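Side-chain contacts in telomerase reverse transcriptase (Candida tropicalis MYA-3404, PDB 6ZD1), which probably extends chromosome ends by copying a template within the telomerase RNA into telomeric DNA repeats, as a reverse transcriptase: residues A[280-283]-A[284-288]; A[435-438]-A[439-443]. All coordinates share one frame; numbering follows the deposited sequence.

In the fold
Contacts 1 and 2 are two i to i+4 ladders on separate helices of the reverse transcriptase region, their centres about 15 Å apart. Residues 280-288 run through the middle of the long helix 263-298, whereas residues 435-443 cover the last turns of helix 428-440 and the exit toward strand 443-446. The two helices pack against each other. C435 SG sits 3.8 Å from V284 CG1 and equally near L288 CD1, and L281 CD2 lies 4.1 Å from Q438 NE2. One ladder runs through a proline kink within a helix and the other through a helix end, joined by packing through C435, with the Q438 amide beside L281; no nucleic acid or nucleotide occupies this apo structure.

Contact 1 of 2, residues A[280-283]-A[284-288]; sequences TLSP and VRQVL
S282 OG is gripped by two groups: Q286 NE2 reaches it across one helical turn at 3.2 Å, and the carboxylate of E668, far along the chain, hydrogen-bonds to it as well. The setting is an i to i+4 side-chain bridge on the long helix 263-298, which is kinked where P283 brings no N-H to the turn before. S282 holds its hydroxyl opposite its own backbone N (chi1 -179°). Q286 runs its chain out extended beyond CG, and the serine oxygen lies 21° out of its amide plane, with a bent N-H angle of 144°. The same amide nitrogen also donates to the backbone oxygen of R372, a second bond that should help fix its rotation.

Beneath this bridge the backbone ladder carries on past the proline: R285 N meets L281 O at 3.0 Å with a nearly linear N-H, and V287 N closes on P283 O at 2.9 Å. P283 itself gives the helix no donor, yet its carbonyl still serves the following turn. V284 and V287, together with P283, pack on I426 of strand 423-427, and P283, Q286 and V287 meet V371 of strand 368-372. Each valine also lays one methyl against the carbonyl four residues back: V284 CG2 is 3.3 Å from T280 O, and V287 CG2 is 3.2 Å from P283 O.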
ATOM      1  N   THR A 280       2.663 -12.326 -19.523  1.00 87.76           N
ATOM      2  CA  THR A 280       1.307 -12.102 -20.013  1.00 88.96           C
ATOM      3  C   THR A 280       0.610 -10.935 -19.328  1.00 88.04           C
ATOM      4  O   THR A 280       0.138 -10.020 -20.014  1.00 87.93           O
ATOM      5  CB  THR A 280       0.475 -13.391 -19.857  1.00 92.17           C
ATOM      6  OG1 THR A 280       1.160 -14.484 -20.487  1.00 89.97           O
ATOM      7  CG2 THR A 280      -0.891 -13.231 -20.506  1.00 87.25           C
ATOM      8  N   LEU A 281       0.563 -10.911 -17.994  1.00 74.91           N
ATOM      9  CA  LEU A 281      -0.196  -9.872 -17.299  1.00 72.37           C
ATOM     10  C   LEU A 281       0.499  -8.521 -17.387  1.00 77.15           C
ATOM     11  O   LEU A 281      -0.145  -7.497 -17.643  1.00 70.75           O
ATOM     12  CB  LEU A 281      -0.412 -10.257 -15.834  1.00 72.41           C
ATOM     13  CG  LEU A 281      -1.569 -11.206 -15.525  1.00 82.94           C
ATOM     14  CD1 LEU A 281      -1.740 -11.360 -14.020  1.00 87.77           C
ATOM     15  CD2 LEU A 281      -2.855 -10.718 -16.171  1.00 69.76           C
ATOM     16  N   SER A 282       1.808  -8.489 -17.140  1.00 82.65           N
ATOM     17  CA  SER A 282       2.534  -7.223 -17.218  1.00 72.78           C
ATOM     18  C   SER A 282       2.434  -6.581 -18.596  1.00 74.00           C
ATOM     19  O   SER A 282       2.161  -5.368 -18.664  1.00 71.64           O
ATOM     20  CB  SER A 282       3.992  -7.437 -16.797  1.00 73.56           C
ATOM     21  OG  SER A 282       4.713  -6.218 -16.834  1.00 73.28           O
ATOM     22  N   PRO A 283       2.616  -7.298 -19.716  1.00 79.71           N
ATOM     23  CA  PRO A 283       2.414  -6.642 -21.019  1.00 77.06           C
ATOM     24  C   PRO A 283       1.005  -6.118 -21.219  1.00 74.53           C
ATOM     25  O   PRO A 283       0.833  -5.010 -21.743  1.00 74.37           O
ATOM     26  CB  PRO A 283       2.758  -7.751 -22.023  1.00 79.65           C
ATOM     27  CG  PRO A 283       3.700  -8.626 -21.291  1.00 81.20           C
ATOM     28  CD  PRO A 283       3.183  -8.650 -19.883  1.00 79.02           C
ATOM     29  N   VAL A 284      -0.011  -6.879 -20.805  1.00 73.17           N
ATOM     30  CA  VAL A 284      -1.392  -6.430 -20.979  1.00 70.50           C
ATOM     31  C   VAL A 284      -1.610  -5.110 -20.251  1.00 67.82           C
ATOM     32  O   VAL A 284      -2.192  -4.167 -20.799  1.00 66.72           O
ATOM     33  CB  VAL A 284      -2.378  -7.512 -20.501  1.00 69.15           C
ATOM     34  CG1 VAL A 284      -3.772  -6.925 -20.322  1.00 66.24           C
ATOM     35  CG2 VAL A 284      -2.419  -8.660 -21.492  1.00 70.01           C
ATOM     36  N   ARG A 285      -1.114  -5.011 -19.015  1.00 67.11           N
ATOM     37  CA  ARG A 285      -1.268  -3.767 -18.270  1.00 64.18           C
ATOM     38  C   ARG A 285      -0.466  -2.638 -18.909  1.00 64.81           C
ATOM     39  O   ARG A 285      -0.925  -1.489 -18.945  1.00 62.50           O
ATOM     40  CB  ARG A 285      -0.855  -3.969 -16.812  1.00 62.62           C
ATOM     41  CG  ARG A 285      -1.038  -2.732 -15.955  1.00 76.62           C
ATOM     42  CD  ARG A 285      -1.092  -3.068 -14.475  1.00 73.66           C
ATOM     43  NE  ARG A 285       0.131  -3.703 -13.996  1.00 87.36           N
ATOM     44  CZ  ARG A 285       0.380  -3.951 -12.713  1.00102.12           C
ATOM     45  NH1 ARG A 285      -0.509  -3.610 -11.789  1.00 93.35           N
ATOM     46  NH2 ARG A 285       1.516  -4.533 -12.350  1.00 99.99           N
ATOM     47  N   GLN A 286       0.715  -2.948 -19.455  1.00 66.87           N
ATOM     48  CA  GLN A 286       1.534  -1.905 -20.070  1.00 67.27           C
ATOM     49  C   GLN A 286       0.861  -1.327 -21.311  1.00 67.83           C
ATOM     50  O   GLN A 286       0.865  -0.106 -21.515  1.00 66.32           O
ATOM     51  CB  GLN A 286       2.915  -2.449 -20.436  1.00 69.87           C
ATOM     52  CG  GLN A 286       3.837  -2.723 -19.262  1.00 68.74           C
ATOM     53  CD  GLN A 286       5.203  -3.204 -19.721  1.00 72.40           C
ATOM     54  OE1 GLN A 286       5.934  -2.475 -20.396  1.00 71.80           O
ATOM     55  NE2 GLN A 286       5.546  -4.439 -19.373  1.00 72.67           N
ATOM     56  N   VAL A 287       0.279  -2.187 -22.151  1.00 69.82           N
ATOM     57  CA  VAL A 287      -0.347  -1.701 -23.376  1.00 69.47           C
ATOM     58  C   VAL A 287      -1.612  -0.919 -23.049  1.00 67.78           C
ATOM     59  O   VAL A 287      -1.889   0.123 -23.656  1.00 67.20           O
ATOM     60  CB  VAL A 287      -0.633  -2.874 -24.330  1.00 70.93           C
ATOM     61  CG1 VAL A 287      -1.310  -2.376 -25.601  1.00 70.58           C
ATOM     62  CG2 VAL A 287       0.655  -3.610 -24.652  1.00 72.23           C
ATOM     63  N   LEU A 288      -2.385  -1.389 -22.069  1.00 66.79           N
ATOM     64  CA  LEU A 288      -3.567  -0.643 -21.651  1.00 65.08           C
ATOM     65  C   LEU A 288      -3.183   0.739 -21.140  1.00 65.28           C
ATOM     66  O   LEU A 288      -3.856   1.731 -21.445  1.00 61.08           O
ATOM     67  CB  LEU A 288      -4.331  -1.418 -20.580  1.00 60.76           C
ATOM     68  CG  LEU A 288      -5.013  -2.714 -21.021  1.00 62.63           C
ATOM     69  CD1 LEU A 288      -5.655  -3.396 -19.828  1.00 59.48           C
ATOM     70  CD2 LEU A 288      -6.045  -2.444 -22.102  1.00 62.60           C
TER

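Contact 2 of 2, residues A[435-438]-A[439-443]; sequences CHSQ and IEDAT
E440 N donates to H436 O at 2.8 Å, the shortest of three backbone bonds that link residues 435-438 to the residues following them. I439 N reaches C435 O at 2.9 Å. The third, from D441 N to S437 O, is of equal length but more bent, its N-H angle only 144°.

Side-chain polar contacts are looser. S437 OG gives a weak bond to D441 OD1, 3.4 Å away, with the carboxylate folded back over the last turn. The other oxygen, D441 OD2, comes close to the carboxylate of E224, a pairing of like charges that may raise the proton affinity of one of the two. E440 draws its extended chain over H436 O, and its OE1 forms a salt bridge with K353 of helix 349-359, a lysine that H436 also touches.

These residues form the C-terminal end of helix 428-440: D441 is the first to leave helical backbone angles, and the chain then passes through A442 toward strand 443-446, a member of the five-stranded mixed sheet. T443 makes backbone hydrogen bonds with T230, and its OG1 bonds to N231 ND2 at the start of strand 231-237.

The remaining contacts are packing, partly of aliphatic carbons against carbonyl oxygens. I439 places CG1 beside its own backbone N (chi1 -63°), so that the branch lies along the C435 carbonyl, CG1 at 3.2 Å and CD1 at 3.4 Å from C435 O. Outward, I439 packs on L352 of helix 349-359 and, together with C435, on F472 of helix 469-484. Q438 folds toward F466 and L468, while A442 CB rests 3.3 Å from Q438 O.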
ATOM      1  N   CYS A 435      -7.877  -9.788 -20.887  1.00 62.95           N
ATOM      2  CA  CYS A 435      -8.798  -8.856 -20.241  1.00 65.44           C
ATOM      3  C   CYS A 435     -10.153  -9.511 -20.005  1.00 68.77           C
ATOM      4  O   CYS A 435     -10.695  -9.460 -18.894  1.00 65.03           O
ATOM      5  CB  CYS A 435      -8.947  -7.589 -21.085  1.00 68.04           C
ATOM      6  SG  CYS A 435      -7.478  -6.521 -21.113  1.00 60.98           S
ATOM      7  N   HIS A 436     -10.706 -10.156 -21.037  1.00 69.82           N
ATOM      8  CA  HIS A 436     -11.980 -10.851 -20.882  1.00 63.36           C
ATOM      9  C   HIS A 436     -11.880 -11.962 -19.848  1.00 64.58           C
ATOM     10  O   HIS A 436     -12.798 -12.153 -19.044  1.00 62.78           O
ATOM     11  CB  HIS A 436     -12.447 -11.414 -22.222  1.00 60.85           C
ATOM     12  CG  HIS A 436     -12.954 -10.372 -23.168  1.00 63.74           C
ATOM     13  ND1 HIS A 436     -13.770 -10.671 -24.237  1.00 75.79           N
ATOM     14  CD2 HIS A 436     -12.760  -9.033 -23.204  1.00 69.92           C
ATOM     15  CE1 HIS A 436     -14.055  -9.560 -24.893  1.00 62.79           C
ATOM     16  NE2 HIS A 436     -13.454  -8.552 -24.289  1.00 61.93           N
ATOM     17  N   SER A 437     -10.772 -12.707 -19.855  1.00 63.33           N
ATOM     18  CA  SER A 437     -10.604 -13.780 -18.881  1.00 64.04           C
ATOM     19  C   SER A 437     -10.577 -13.236 -17.456  1.00 68.83           C
ATOM     20  O   SER A 437     -11.183 -13.822 -16.551  1.00 68.83           O
ATOM     21  CB  SER A 437      -9.329 -14.565 -19.180  1.00 64.51           C
ATOM     22  OG  SER A 437      -9.094 -15.546 -18.185  1.00 74.14           O
ATOM     23  N   GLN A 438      -9.891 -12.111 -17.238  1.00 64.08           N
ATOM     24  CA  GLN A 438      -9.856 -11.518 -15.905  1.00 68.98           C
ATOM     25  C   GLN A 438     -11.229 -11.003 -15.490  1.00 65.50           C
ATOM     26  O   GLN A 438     -11.609 -11.106 -14.318  1.00 69.76           O
ATOM     27  CB  GLN A 438      -8.828 -10.388 -15.857  1.00 69.66           C
ATOM     28  CG  GLN A 438      -7.383 -10.840 -16.013  1.00 74.95           C
ATOM     29  CD  GLN A 438      -6.776 -11.340 -14.716  1.00 79.21           C
ATOM     30  OE1 GLN A 438      -6.797 -10.646 -13.699  1.00 83.57           O
ATOM     31  NE2 GLN A 438      -6.227 -12.551 -14.746  1.00 78.10           N
ATOM     32  N   ILE A 439     -11.986 -10.442 -16.433  1.00 56.66           N
ATOM     33  CA  ILE A 439     -13.305  -9.913 -16.104  1.00 54.72           C
ATOM     34  C   ILE A 439     -14.291 -11.048 -15.857  1.00 61.57           C
ATOM     35  O   ILE A 439     -15.000 -11.069 -14.844  1.00 61.16           O
ATOM     36  CB  ILE A 439     -13.809  -8.988 -17.225  1.00 60.64           C
ATOM     37  CG1 ILE A 439     -12.906  -7.766 -17.378  1.00 60.47           C
ATOM     38  CG2 ILE A 439     -15.245  -8.565 -16.958  1.00 52.52           C
ATOM     39  CD1 ILE A 439     -13.053  -7.086 -18.724  1.00 53.51           C
ATOM     40  N   GLU A 440     -14.340 -12.015 -16.771  1.00 66.86           N
ATOM     41  CA  GLU A 440     -15.424 -12.988 -16.778  1.00 69.55           C
ATOM     42  C   GLU A 440     -15.132 -14.241 -15.963  1.00 71.83           C
ATOM     43  O   GLU A 440     -16.077 -14.916 -15.542  1.00 71.89           O
ATOM     44  CB  GLU A 440     -15.754 -13.387 -18.221  1.00 63.87           C
ATOM     45  CG  GLU A 440     -16.041 -12.197 -19.128  1.00 71.42           C
ATOM     46  CD  GLU A 440     -16.231 -12.584 -20.585  1.00 81.64           C
ATOM     47  OE1 GLU A 440     -16.973 -11.865 -21.293  1.00 57.41           O
ATOM     48  OE2 GLU A 440     -15.640 -13.598 -21.020  1.00 79.01           O
ATOM     49  N   ASP A 441     -13.863 -14.561 -15.706  1.00 65.73           N
ATOM     50  CA  ASP A 441     -13.508 -15.799 -15.027  1.00 62.77           C
ATOM     51  C   ASP A 441     -12.917 -15.576 -13.641  1.00 74.43           C
ATOM     52  O   ASP A 441     -12.424 -16.530 -13.033  1.00 83.99           O
ATOM     53  CB  ASP A 441     -12.527 -16.617 -15.873  1.00 75.71           C
ATOM     54  CG  ASP A 441     -13.049 -16.895 -17.268  1.00 75.57           C
ATOM     55  OD1 ASP A 441     -12.424 -16.422 -18.238  1.00 89.81           O
ATOM     56  OD2 ASP A 441     -14.086 -17.580 -17.395  1.00 92.19           O
ATOM     57  N   ALA A 442     -12.949 -14.351 -13.126  1.00 79.30           N
ATOM     58  CA  ALA A 442     -12.431 -14.100 -11.788  1.00 68.93           C
ATOM     59  C   ALA A 442     -13.312 -14.799 -10.760  1.00 61.58           C
ATOM     60  O   ALA A 442     -14.530 -14.588 -10.728  1.00 76.29           O
ATOM     61  CB  ALA A 442     -12.360 -12.600 -11.512  1.00 61.06           C
ATOM     62  N   THR A 443     -12.703 -15.652  -9.940  1.00 63.21           N
ATOM     63  CA  THR A 443     -13.396 -16.358  -8.874  1.00 71.00           C
ATOM     64  C   THR A 443     -12.655 -16.140  -7.562  1.00 65.42           C
ATOM     65  O   THR A 443     -11.460 -15.833  -7.543  1.00 73.64           O
ATOM     66  CB  THR A 443     -13.514 -17.865  -9.160  1.00 77.75           C
ATOM     67  OG1 THR A 443     -12.207 -18.434  -9.313  1.00 86.22           O
ATOM     68  CG2 THR A 443     -14.321 -18.110 -10.425  1.00 63.95           C
TER